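Local structure of Alr1585 protein (Nostoc sp., 5C2I) at residues G290-A293 against D294-V298; L320-K324 against C325-S329; Q261-K264 against A265-D269; D214-R217 against E218-N221; E371-P374 against S375-P378. The protein is a haem-containing DyP-type (dye-decolorizing) peroxidase that probably oxidises dyes and other substrates at the expense of hydrogen peroxide. The protein carries 1 engineered substitution. All blocks are in the same frame, centred on the assembly; numbering follows the deposited sequence.

Contact 1. Residues G290-A293 against D294-V298; sequences GRFA and DGTPV. With HEM (protoporphyrin IX containing Fe), chain E.
R291 runs extended beside the backbone of G295 and gives NH1 to its carbonyl, NH1 to O 2.7 Å; the oxygen lies 6° out of the guanidinium plane, and the donor sits in the carbonyl plane. NH1 also bonds T311 O, and NH2 reaches N312 OD1 weakly. NE stands 3.8 Å from haem CBA, a propionate methylene.

Three backbone bonds close the reversal. V298 N reaches G290 O at 3.0 Å and 174°. F292 N reaches T296 O at 2.9 Å. G295 N reaches F292 O, also at 2.9 Å. The last closes the type I turn F292-G295, and the first two flank the single beta bridge of R291 with P297. D294 OD1 accepts twice: from T296 N at 2.9 Å, making an Asx turn, and from T296 OG1 at 2.6 Å on its syn lone pair. T296 OG1 also pairs with T305 OG1, while V298 O takes W434 NE1. G290 and G295 both have positive phi, where a CB would press on the preceding carbonyl O.

F292 leans on N282, L283 and A286, and V298 on A286, so the turn folds back against helix 281-289, which it follows.

Contact 2. Residues L320-K324 against C325-S329; sequences LAATK and CPFHS
A322, upstream of the type I turn P326-S329, sets its methyl over the ring of F327, a residue within that turn, in a CH-pi contact; the turn leads the loop into helix 330-334. A322 CB lies 3.5 Å from the centroid of the F327 ring and 10° off the ring normal, so it meets the middle of the face rather than the rim. F327 CG points away from its own carbonyl carbon (chi1 -74°), which swings the ring back over A322. The same A322 methyl, CB, also lies 3.4 Å from C325 O. C325 O has its hydrogen-bond partner in R332 NH1, and R332 also touches both A322 and F327, while D339 and L343 of helix 339-343 pack on the ring. This is the tight part of the contact.

The other part is much looser. L320 and A321 are exposed and turn their CB atoms away from 325-329; what they bring to F327 is backbone, with L320 O 3.6 Å from CZ. K324 has an extended chain, and its NZ bonds G318 O. The carboxylate of D319 takes K324 N on OD1 and C325 N on OD2, fixing the bend where the two segments join. Direct hydrogen bonding between 320-324 and 325-329 is absent, and a water partly replaces it. The backbone approach there is a CA-H...O contact, P326 CA to A322 O at 3.5 Å. F327 N donates to the water's O at 2.9 Å, and the water gives a weak bond to A322 O at 3.4 Å.

Contact 3. Residues Q261-K264 against A265-D269; sequences QNVK and AFRED. With HEM (protoporphyrin IX containing Fe), chain E.
N262 caps the helix with its side chain: OD1 accepts from A265 N at 3.0 Å and 166°, the donor standing 55° above the amide plane instead of on a lone pair. With CG turned opposite the backbone N (chi1 -175°), the amide is carried over the first turn, where A265 CB also packs against it, 3.4 Å from ND2. N262 O takes F266 N at 2.9 Å, and the next rung is R267 N to V263 O at 3.0 Å.

Around this core, V263 and R267, one turn apart, run alongside each other in the same direction. V263 CG1 rests 3.8 Å above one face of the R267 guanidinium, toward its rim, and a bend at chi2 brings the group there. R267 is fixed at its tip by a salt bridge from NH1 to E377 and by NH2 to F199 O. On the exposed flank K264 NZ and E268 OE2 make a long salt bridge of 3.7 Å. F266 stacks on F199.

Toward the haem, Q261 NE2 comes 3.5 Å from CMB, with E197 OE1 as its hydrogen-bond partner. Strand 250-261 thus passes from a wall of the haem pocket straight into helix 263-277 through a classical asparagine N-cap.

Contact 4. Residues D214-R217 against E218-N221; sequences DVVR and ERVN
R217 reaches back over its own helix to join two acids, E218 and D214. R217 CB lies against E218 N at 3.0 Å. From there, its CG stands opposite the backbone N (chi1 -175°) and passes 4.0 Å from N221 ND2. The chain then bends at chi3, which returns the guanidinium toward the start of the helix. NE is the first polar atom and makes a weak bond to E218 OE2 at 3.4 Å. NH2 makes the stronger one, 2.9 Å to the same OE2 on its anti lone pair, only 4° out of the guanidinium plane. NH1, at the other end of the group, reaches D214 OD1 at 2.9 Å. Both acids therefore meet the edge of the guanidinium, and the E218 carboxylate is turned 77° to it. An alanine in place of E218 takes away the carboxylate that NE and NH2 share, and the guanidinium would probably be freer to turn about its NH1 link to D214.

On another part of the helix, V215 CG1 lies over a face of the R219 guanidinium, 3.7 Å from NH2, while NH1 of R219 pairs with D13. N221 ND2 bonds R217 O weakly, and N221 OD1 accepts from V308 N of the second subunit. D214 OD1 also pairs with K36. Together these acids and R217 form an intrahelical salt-bridge network in which R217 joins D214, three residues before it, to E218, the next residue, on helix 212-221, whose last turn meets the subunit interface.

Contact 5. Residues E371-P374 against S375-P378; sequences ENNP and SKEP
N373 OD1 takes two donors from S375: the backbone N at 2.9 Å and OG at 2.7 Å. Both come from the same face of the amide plane, the N tilted 35° from it and OG farther above, so neither lies in plane. With CG opposite the backbone N (chi1 -179°), the amide oxygen overhangs the next two residues, and the bond to S375 N makes an Asx turn. The backbone repeats the grip, K376 N donating to N373 O at 3.1 Å and 165°, which closes the type I turn N373-K376. N373 N in turn bonds OE2 of E371, two residues back, at 3.0 Å on its anti lone pair, so N373 is held through its backbone N as well as its side chain and carbonyl. A leucine in place of N373 removes the acceptor of S375 N and OG, and the turn, left with its K376 N to N373 O bond, would probably be held less firmly.

Beyond these bonds the contact is packing. The K376 chain runs roughly perpendicular to that of E371, laying CD 3.2 Å from OE1, and its CE passes 3.7 Å from N373 ND2. P378 CG touches E371 CB at 4.1 Å. Outward, E371 O accepts from H198 NE2, and N372 ND2 bonds D158 of the third subunit.

K376 NZ stops 4.8 Å from E371 OE1, so their opposite charges would probably attract only loosely. The chemistry points to a surface loop shaped by local polar bonds round N373, with the lysine contributing mainly the methylenes of its chain.

Overall arrangement
Along the chain the order is contact 4, contact 3, contact 1, contact 2, contact 5. Each closes its own short turn or helix segment before the next opens, so none nests in or crosses another. Contact 4, on helix 212-221, is remote from contact 3, about 34 Å between centres, and faces the second subunit. Contact 3 starts helix 263-277 and is met by contact 5 from the loop between strands 363-369 and 383-390, V263 N lying 3.0 Å from P378 O. Contacts 1 and 2 share the long loop between helices 281-289 and 330-334 and touch, V298 CG1 being 3.6 Å from C325 CB. Contacts 1 and 3 both reach the haem, about 18 Å apart between centres.

Contact 1. Residues G290-A293 against D294-V298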
# COMPACT_ATOMS: atom_id res chain seq x y z
N GLY A 290 -8.00 -2.90 31.07
CA GLY A 290 -7.37 -1.82 31.84
C GLY A 290 -6.94 -0.69 30.91
O GLY A 290 -6.59 0.39 31.36
N ARG A 291 -7.02 -0.95 29.60
CA ARG A 291 -6.75 0.06 28.58
C ARG A 291 -7.77 -0.10 27.45
O ARG A 291 -8.25 -1.19 27.17
CB ARG A 291 -5.35 -0.09 27.95
CG ARG A 291 -4.18 0.18 28.87
CD ARG A 291 -2.91 -0.21 28.14
NE ARG A 291 -1.74 -0.08 28.97
CZ ARG A 291 -0.95 0.99 29.05
NH1 ARG A 291 -1.22 2.12 28.39
NH2 ARG A 291 0.10 0.95 29.84
N PHE A 292 -8.08 1.01 26.80
CA PHE A 292 -8.77 0.97 25.51
C PHE A 292 -7.92 0.27 24.49
O PHE A 292 -6.72 0.07 24.70
CB PHE A 292 -9.11 2.38 25.05
CG PHE A 292 -10.23 2.99 25.84
CD1 PHE A 292 -9.99 3.67 27.03
CD2 PHE A 292 -11.55 2.86 25.42
CE1 PHE A 292 -11.03 4.21 27.79
CE2 PHE A 292 -12.58 3.40 26.17
CZ PHE A 292 -12.31 4.08 27.35
N ALA A 293 -8.55 -0.10 23.38
CA ALA A 293 -7.86 -0.76 22.27
C ALA A 293 -6.60 -0.00 21.86
O ALA A 293 -5.59 -0.63 21.58
CB ALA A 293 -8.81 -0.96 21.09
N ASP A 294 -6.66 1.34 21.84
CA ASP A 294 -5.50 2.13 21.40
C ASP A 294 -4.40 2.25 22.43
O ASP A 294 -3.34 2.79 22.13
CB ASP A 294 -5.92 3.54 20.90
CG ASP A 294 -6.54 4.40 22.01
OD1 ASP A 294 -5.89 4.56 23.04
OD2 ASP A 294 -7.60 4.99 21.81
N GLY A 295 -4.65 1.76 23.65
CA GLY A 295 -3.70 1.88 24.73
C GLY A 295 -4.03 2.88 25.84
O GLY A 295 -3.35 2.88 26.88
N THR A 296 -5.05 3.73 25.64
CA THR A 296 -5.45 4.70 26.62
C THR A 296 -5.76 4.00 27.97
O THR A 296 -6.66 3.17 28.03
CB THR A 296 -6.71 5.50 26.16
OG1 THR A 296 -6.41 6.21 24.93
CG2 THR A 296 -7.12 6.52 27.20
N PRO A 297 -5.09 4.41 29.07
CA PRO A 297 -5.40 3.77 30.37
C PRO A 297 -6.77 4.18 30.90
O PRO A 297 -7.11 5.37 30.92
CB PRO A 297 -4.31 4.32 31.31
CG PRO A 297 -3.20 4.75 30.38
CD PRO A 297 -3.92 5.28 29.16
N VAL A 298 -7.58 3.20 31.26
CA VAL A 298 -8.93 3.48 31.70
C VAL A 298 -8.92 4.15 33.08
O VAL A 298 -9.91 4.77 33.45
CB VAL A 298 -9.83 2.20 31.68
CG1 VAL A 298 -9.52 1.29 32.85
CG2 VAL A 298 -11.32 2.58 31.66
CHA HEM E . -0.37 -6.13 29.77
CHB HEM E . -3.09 -8.70 26.72
CHC HEM E . -1.56 -12.78 28.82
CHD HEM E . 0.94 -10.16 32.00
C1A HEM E . -1.26 -6.47 28.77
C2A HEM E . -1.97 -5.54 27.95
C3A HEM E . -2.73 -6.27 27.10
C4A HEM E . -2.48 -7.63 27.37
CMA HEM E . -3.64 -5.76 26.01
CAA HEM E . -1.90 -4.01 28.00
CBA HEM E . -0.82 -3.32 27.16
CGA HEM E . 0.53 -3.78 27.64
O1A HEM E . 1.10 -3.24 28.63
O2A HEM E . 1.07 -4.70 27.03
C1B HEM E . -2.85 -10.04 27.02
C2B HEM E . -3.43 -11.14 26.30
C3B HEM E . -2.98 -12.26 26.84
C4B HEM E . -2.15 -11.84 27.98
CMB HEM E . -4.34 -11.00 25.13
CAB HEM E . -3.18 -13.68 26.48
CBB HEM E . -3.51 -14.10 25.24
C1C HEM E . -0.76 -12.43 29.93
C2C HEM E . -0.27 -13.29 30.89
C3C HEM E . 0.42 -12.54 31.80
C4C HEM E . 0.35 -11.21 31.36
CMC HEM E . -0.39 -14.79 30.92
CAC HEM E . 1.09 -12.95 33.03
CBC HEM E . 0.80 -13.95 33.83
C1D HEM E . 0.85 -8.85 31.53
C2D HEM E . 1.56 -7.77 32.19
C3D HEM E . 1.17 -6.64 31.61
C4D HEM E . 0.24 -7.08 30.54
CMD HEM E . 2.55 -7.85 33.34
CAD HEM E . 1.67 -5.26 31.92
CBD HEM E . 0.90 -4.58 33.06
CGD HEM E . 1.50 -3.24 33.33
O1D HEM E . 0.72 -2.28 33.29
O2D HEM E . 2.73 -3.06 33.59
NA HEM E . -1.64 -7.74 28.45
NB HEM E . -2.19 -10.51 28.03
NC HEM E . -0.47 -11.14 30.27
ND HEM E . 0.01 -8.40 30.60
FE HEM E . -1.08 -9.42 29.38
O HOH W 1 0.72 -9.82 27.94

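Contact 2. Residues L320-K324 against C325-S329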
# COMPACT_ATOMS: atom_id res chain seq x y z
N LEU A 320 -8.03 5.11 43.92
CA LEU A 320 -7.84 4.20 45.04
C LEU A 320 -9.04 3.27 45.24
O LEU A 320 -8.86 2.14 45.66
CB LEU A 320 -7.60 4.98 46.34
CG LEU A 320 -6.34 5.85 46.36
CD1 LEU A 320 -6.17 6.65 47.66
CD2 LEU A 320 -5.11 5.02 46.10
N ALA A 321 -10.24 3.75 44.96
CA ALA A 321 -11.41 2.90 45.12
C ALA A 321 -11.68 2.05 43.86
O ALA A 321 -12.69 1.34 43.82
CB ALA A 321 -12.61 3.72 45.47
N ALA A 322 -10.83 2.19 42.83
CA ALA A 322 -10.93 1.41 41.59
C ALA A 322 -12.32 1.52 40.96
O ALA A 322 -12.86 0.52 40.46
CB ALA A 322 -10.60 -0.05 41.87
N THR A 323 -12.86 2.73 40.91
CA THR A 323 -14.08 3.00 40.15
C THR A 323 -13.84 3.47 38.71
O THR A 323 -14.78 3.67 37.97
CB THR A 323 -14.98 4.04 40.86
OG1 THR A 323 -14.32 5.30 40.90
CG2 THR A 323 -15.29 3.56 42.29
N LYS A 324 -12.56 3.70 38.35
CA LYS A 324 -12.20 4.04 36.97
C LYS A 324 -11.60 2.80 36.29
O LYS A 324 -12.18 2.25 35.34
CB LYS A 324 -11.27 5.27 36.96
CG LYS A 324 -11.89 6.51 37.60
CD LYS A 324 -10.82 7.54 37.93
CE LYS A 324 -11.38 8.86 38.42
NZ LYS A 324 -10.24 9.68 38.89
N CYS A 325 -10.45 2.37 36.79
CA CYS A 325 -9.88 1.06 36.44
C CYS A 325 -10.19 0.07 37.55
O CYS A 325 -9.61 0.16 38.65
CB CYS A 325 -8.38 1.13 36.24
SG CYS A 325 -7.71 -0.47 35.68
N PRO A 326 -11.10 -0.88 37.29
CA PRO A 326 -11.41 -1.86 38.32
C PRO A 326 -10.21 -2.65 38.82
O PRO A 326 -9.23 -2.87 38.09
CB PRO A 326 -12.39 -2.81 37.60
CG PRO A 326 -13.12 -1.89 36.67
CD PRO A 326 -12.00 -1.00 36.14
N PHE A 327 -10.30 -3.17 40.06
CA PHE A 327 -9.25 -4.04 40.57
C PHE A 327 -9.05 -5.31 39.75
O PHE A 327 -7.98 -5.89 39.73
CB PHE A 327 -9.55 -4.42 42.04
CG PHE A 327 -9.32 -3.30 43.03
CD1 PHE A 327 -8.07 -2.74 43.19
CD2 PHE A 327 -10.33 -2.93 43.92
CE1 PHE A 327 -7.84 -1.75 44.16
CE2 PHE A 327 -10.12 -1.98 44.90
CZ PHE A 327 -8.86 -1.39 45.02
N HIS A 328 -10.09 -5.74 39.05
CA HIS A 328 -9.96 -6.95 38.26
C HIS A 328 -9.35 -6.77 36.87
O HIS A 328 -9.07 -7.77 36.24
CB HIS A 328 -11.34 -7.65 38.13
CG HIS A 328 -12.33 -6.84 37.36
ND1 HIS A 328 -13.41 -6.23 37.93
CD2 HIS A 328 -12.38 -6.55 36.04
CE1 HIS A 328 -14.10 -5.59 37.00
NE2 HIS A 328 -13.49 -5.76 35.85
N SER A 329 -9.22 -5.53 36.38
CA SER A 329 -8.77 -5.31 35.03
C SER A 329 -7.38 -5.90 34.86
O SER A 329 -6.56 -5.83 35.77
CB SER A 329 -8.79 -3.82 34.68
OG SER A 329 -10.09 -3.26 34.82
O HOH W 2 -12.86 -2.72 41.39

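Contact 3. Residues Q261-K264 against A265-D269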
# COMPACT_ATOMS: atom_id res chain seq x y z
N GLN A 261 -6.80 -17.76 21.53
CA GLN A 261 -7.74 -16.69 21.81
C GLN A 261 -8.99 -16.81 20.97
O GLN A 261 -8.91 -16.77 19.76
CB GLN A 261 -7.08 -15.32 21.55
CG GLN A 261 -5.93 -14.99 22.46
CD GLN A 261 -5.22 -13.72 22.04
OE1 GLN A 261 -4.16 -13.74 21.42
NE2 GLN A 261 -5.82 -12.58 22.38
N ASN A 262 -10.13 -16.95 21.63
CA ASN A 262 -11.41 -17.05 20.93
C ASN A 262 -11.94 -15.63 20.71
O ASN A 262 -12.67 -15.07 21.54
CB ASN A 262 -12.38 -17.94 21.67
CG ASN A 262 -13.67 -18.15 20.89
OD1 ASN A 262 -13.99 -17.40 19.99
ND2 ASN A 262 -14.42 -19.15 21.28
N VAL A 263 -11.53 -15.04 19.60
CA VAL A 263 -11.82 -13.64 19.31
C VAL A 263 -13.31 -13.42 19.11
O VAL A 263 -13.88 -12.45 19.62
CB VAL A 263 -11.05 -13.18 18.05
CG1 VAL A 263 -11.38 -11.74 17.70
CG2 VAL A 263 -9.55 -13.32 18.27
N LYS A 264 -13.95 -14.33 18.39
CA LYS A 264 -15.38 -14.19 18.11
C LYS A 264 -16.19 -14.14 19.41
O LYS A 264 -17.04 -13.25 19.60
CB LYS A 264 -15.86 -15.35 17.23
CG LYS A 264 -17.32 -15.25 16.80
CD LYS A 264 -17.70 -16.49 15.99
CE LYS A 264 -19.20 -16.67 15.91
NZ LYS A 264 -19.75 -15.59 15.06
N ALA A 265 -15.92 -15.08 20.30
CA ALA A 265 -16.66 -15.17 21.56
C ALA A 265 -16.31 -14.03 22.52
O ALA A 265 -17.20 -13.49 23.19
CB ALA A 265 -16.40 -16.52 22.22
N PHE A 266 -15.04 -13.64 22.53
CA PHE A 266 -14.60 -12.49 23.34
C PHE A 266 -15.38 -11.24 22.94
O PHE A 266 -15.92 -10.54 23.80
CB PHE A 266 -13.10 -12.29 23.23
CG PHE A 266 -12.56 -11.11 24.01
CD1 PHE A 266 -12.63 -9.84 23.50
CD2 PHE A 266 -12.02 -11.28 25.28
CE1 PHE A 266 -12.14 -8.75 24.22
CE2 PHE A 266 -11.57 -10.21 26.01
CZ PHE A 266 -11.61 -8.94 25.49
N ARG A 267 -15.42 -10.94 21.64
CA ARG A 267 -16.11 -9.75 21.15
C ARG A 267 -17.61 -9.79 21.54
O ARG A 267 -18.19 -8.75 21.91
CB ARG A 267 -15.98 -9.61 19.63
CG ARG A 267 -14.57 -9.34 19.15
CD ARG A 267 -14.23 -7.86 19.06
NE ARG A 267 -12.76 -7.70 18.87
CZ ARG A 267 -12.11 -7.89 17.71
NH1 ARG A 267 -12.75 -8.27 16.60
NH2 ARG A 267 -10.77 -7.73 17.67
N GLU A 268 -18.25 -10.96 21.40
CA GLU A 268 -19.67 -11.11 21.78
C GLU A 268 -19.88 -10.83 23.28
O GLU A 268 -20.84 -10.15 23.67
CB GLU A 268 -20.21 -12.52 21.46
CG GLU A 268 -20.32 -12.80 19.98
CD GLU A 268 -20.66 -14.27 19.64
OE1 GLU A 268 -20.75 -15.12 20.58
OE2 GLU A 268 -20.80 -14.57 18.43
N ASP A 269 -18.96 -11.34 24.11
CA ASP A 269 -19.07 -11.20 25.58
C ASP A 269 -18.85 -9.71 25.95
O ASP A 269 -19.60 -9.16 26.76
CB ASP A 269 -18.06 -12.13 26.22
CG ASP A 269 -18.44 -12.59 27.64
OD1 ASP A 269 -19.54 -12.25 28.11
OD2 ASP A 269 -17.57 -13.25 28.25
CHA HEM E . -0.37 -6.13 29.77
CHB HEM E . -3.09 -8.70 26.72
CHC HEM E . -1.56 -12.78 28.82
CHD HEM E . 0.94 -10.16 32.00
C1A HEM E . -1.26 -6.47 28.77
C2A HEM E . -1.97 -5.54 27.95
C3A HEM E . -2.73 -6.27 27.10
C4A HEM E . -2.48 -7.63 27.37
CMA HEM E . -3.64 -5.76 26.01
CAA HEM E . -1.90 -4.01 28.00
CBA HEM E . -0.82 -3.32 27.16
CGA HEM E . 0.53 -3.78 27.64
O1A HEM E . 1.10 -3.24 28.63
O2A HEM E . 1.07 -4.70 27.03
C1B HEM E . -2.85 -10.04 27.02
C2B HEM E . -3.43 -11.14 26.30
C3B HEM E . -2.98 -12.26 26.84
C4B HEM E . -2.15 -11.84 27.98
CMB HEM E . -4.34 -11.00 25.13
CAB HEM E . -3.18 -13.68 26.48
CBB HEM E . -3.51 -14.10 25.24
C1C HEM E . -0.76 -12.43 29.93
C2C HEM E . -0.27 -13.29 30.89
C3C HEM E . 0.42 -12.54 31.80
C4C HEM E . 0.35 -11.21 31.36
CMC HEM E . -0.39 -14.79 30.92
CAC HEM E . 1.09 -12.95 33.03
CBC HEM E . 0.80 -13.95 33.83
C1D HEM E . 0.85 -8.85 31.53
C2D HEM E . 1.56 -7.77 32.19
C3D HEM E . 1.17 -6.64 31.61
C4D HEM E . 0.24 -7.08 30.54
CMD HEM E . 2.55 -7.85 33.34
CAD HEM E . 1.67 -5.26 31.92
CBD HEM E . 0.90 -4.58 33.06
CGD HEM E . 1.50 -3.24 33.33
O1D HEM E . 0.72 -2.28 33.29
O2D HEM E . 2.73 -3.06 33.59
NA HEM E . -1.64 -7.74 28.45
NB HEM E . -2.19 -10.51 28.03
NC HEM E . -0.47 -11.14 30.27
ND HEM E . 0.01 -8.40 30.60
FE HEM E . -1.08 -9.42 29.38
O HOH W 1 0.72 -9.82 27.94

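Contact 4. Residues D214-R217 against E218-N221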
# COMPACT_ATOMS: atom_id res chain seq x y z
N ASP A 214 16.08 2.18 25.41
CA ASP A 214 14.70 2.08 25.87
C ASP A 214 14.37 3.05 26.97
O ASP A 214 13.28 3.66 26.97
CB ASP A 214 14.41 0.64 26.38
CG ASP A 214 14.38 -0.41 25.26
OD1 ASP A 214 14.12 -0.07 24.10
OD2 ASP A 214 14.60 -1.60 25.57
N VAL A 215 15.26 3.16 27.96
CA VAL A 215 15.02 4.02 29.12
C VAL A 215 14.82 5.46 28.67
O VAL A 215 13.86 6.13 29.07
CB VAL A 215 16.15 3.92 30.15
CG1 VAL A 215 15.99 4.97 31.25
CG2 VAL A 215 16.17 2.52 30.78
N VAL A 216 15.74 5.95 27.84
CA VAL A 216 15.67 7.34 27.41
C VAL A 216 14.43 7.62 26.55
O VAL A 216 13.75 8.64 26.75
CB VAL A 216 16.98 7.72 26.70
CG1 VAL A 216 16.86 9.09 26.08
CG2 VAL A 216 18.12 7.71 27.72
N ARG A 217 14.12 6.73 25.61
CA ARG A 217 12.93 6.87 24.77
C ARG A 217 11.69 6.91 25.63
O ARG A 217 10.82 7.73 25.42
CB ARG A 217 12.80 5.70 23.79
CG ARG A 217 11.64 5.82 22.79
CD ARG A 217 11.33 4.49 22.06
NE ARG A 217 10.86 3.50 23.03
CZ ARG A 217 11.50 2.39 23.39
NH1 ARG A 217 12.63 2.03 22.81
NH2 ARG A 217 10.98 1.62 24.32
N GLU A 218 11.57 5.97 26.56
CA GLU A 218 10.40 5.91 27.40
C GLU A 218 10.28 7.11 28.31
O GLU A 218 9.18 7.65 28.49
CB GLU A 218 10.32 4.60 28.15
CG GLU A 218 10.14 3.42 27.20
CD GLU A 218 8.73 3.31 26.61
OE1 GLU A 218 7.78 3.73 27.29
OE2 GLU A 218 8.58 2.79 25.48
N ARG A 219 11.40 7.59 28.84
CA ARG A 219 11.39 8.75 29.72
C ARG A 219 10.85 10.01 29.02
O ARG A 219 10.05 10.76 29.64
CB ARG A 219 12.78 9.03 30.28
CG ARG A 219 12.85 10.07 31.39
CD ARG A 219 14.27 10.43 31.71
NE ARG A 219 14.95 9.49 32.54
CZ ARG A 219 16.16 8.98 32.29
NH1 ARG A 219 16.87 9.34 31.24
NH2 ARG A 219 16.68 8.12 33.14
N VAL A 220 11.34 10.29 27.81
CA VAL A 220 10.93 11.50 27.11
C VAL A 220 9.44 11.40 26.76
O VAL A 220 8.77 12.41 26.74
CB VAL A 220 11.79 11.80 25.88
CG1 VAL A 220 11.40 10.94 24.72
CG2 VAL A 220 11.64 13.29 25.52
N ASN A 221 8.92 10.20 26.57
CA ASN A 221 7.48 10.02 26.23
C ASN A 221 6.56 9.77 27.39
O ASN A 221 5.37 9.67 27.20
CB ASN A 221 7.35 8.92 25.17
CG ASN A 221 7.94 9.35 23.83
OD1 ASN A 221 7.52 10.36 23.28
ND2 ASN A 221 8.96 8.68 23.38

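Contact 5. Residues E371-P374 against S375-P378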
# COMPACT_ATOMS: atom_id res chain seq x y z
N GLU A 371 -4.33 -16.38 12.54
CA GLU A 371 -4.90 -15.41 11.62
C GLU A 371 -4.13 -14.10 11.64
O GLU A 371 -3.91 -13.53 12.72
CB GLU A 371 -6.36 -15.11 12.04
CG GLU A 371 -7.03 -14.06 11.18
CD GLU A 371 -7.05 -14.49 9.74
OE1 GLU A 371 -7.78 -15.47 9.47
OE2 GLU A 371 -6.27 -13.91 8.91
N ASN A 372 -3.67 -13.63 10.49
CA ASN A 372 -2.90 -12.40 10.43
C ASN A 372 -3.69 -11.15 10.02
O ASN A 372 -3.17 -10.02 10.09
CB ASN A 372 -1.64 -12.59 9.56
CG ASN A 372 -1.91 -12.55 8.07
OD1 ASN A 372 -1.43 -11.65 7.43
ND2 ASN A 372 -2.60 -13.52 7.52
N ASN A 373 -4.92 -11.34 9.57
CA ASN A 373 -5.83 -10.22 9.34
C ASN A 373 -6.58 -9.88 10.64
O ASN A 373 -7.48 -10.60 11.04
CB ASN A 373 -6.79 -10.58 8.23
CG ASN A 373 -7.75 -9.47 7.92
OD1 ASN A 373 -7.92 -8.52 8.68
ND2 ASN A 373 -8.42 -9.60 6.77
N PRO A 374 -6.26 -8.73 11.26
CA PRO A 374 -6.85 -8.42 12.56
C PRO A 374 -8.34 -8.06 12.53
O PRO A 374 -8.94 -7.94 13.59
CB PRO A 374 -6.02 -7.22 13.04
CG PRO A 374 -5.61 -6.55 11.79
CD PRO A 374 -5.36 -7.65 10.79
N SER A 375 -8.93 -7.90 11.34
CA SER A 375 -10.38 -7.65 11.26
C SER A 375 -11.18 -8.93 11.42
O SER A 375 -12.40 -8.87 11.64
CB SER A 375 -10.73 -7.00 9.92
OG SER A 375 -10.52 -7.96 8.89
N LYS A 376 -10.54 -10.09 11.29
CA LYS A 376 -11.25 -11.37 11.35
C LYS A 376 -11.44 -11.81 12.78
O LYS A 376 -10.82 -11.26 13.66
CB LYS A 376 -10.56 -12.44 10.54
CG LYS A 376 -10.62 -12.19 9.05
CD LYS A 376 -9.90 -13.31 8.34
CE LYS A 376 -9.76 -13.08 6.84
NZ LYS A 376 -10.78 -13.85 6.10
N GLU A 377 -12.32 -12.78 13.00
CA GLU A 377 -12.68 -13.21 14.35
C GLU A 377 -12.57 -14.72 14.47
O GLU A 377 -13.57 -15.41 14.53
CB GLU A 377 -14.08 -12.67 14.70
CG GLU A 377 -14.05 -11.14 14.85
CD GLU A 377 -15.36 -10.52 15.34
OE1 GLU A 377 -16.37 -11.26 15.52
OE2 GLU A 377 -15.34 -9.29 15.53
N PRO A 378 -11.33 -15.24 14.52
CA PRO A 378 -11.15 -16.68 14.67
C PRO A 378 -11.72 -17.20 16.00
O PRO A 378 -11.61 -16.53 17.03
CB PRO A 378 -9.63 -16.86 14.62
CG PRO A 378 -9.09 -15.57 15.06
CD PRO A 378 -10.05 -14.53 14.54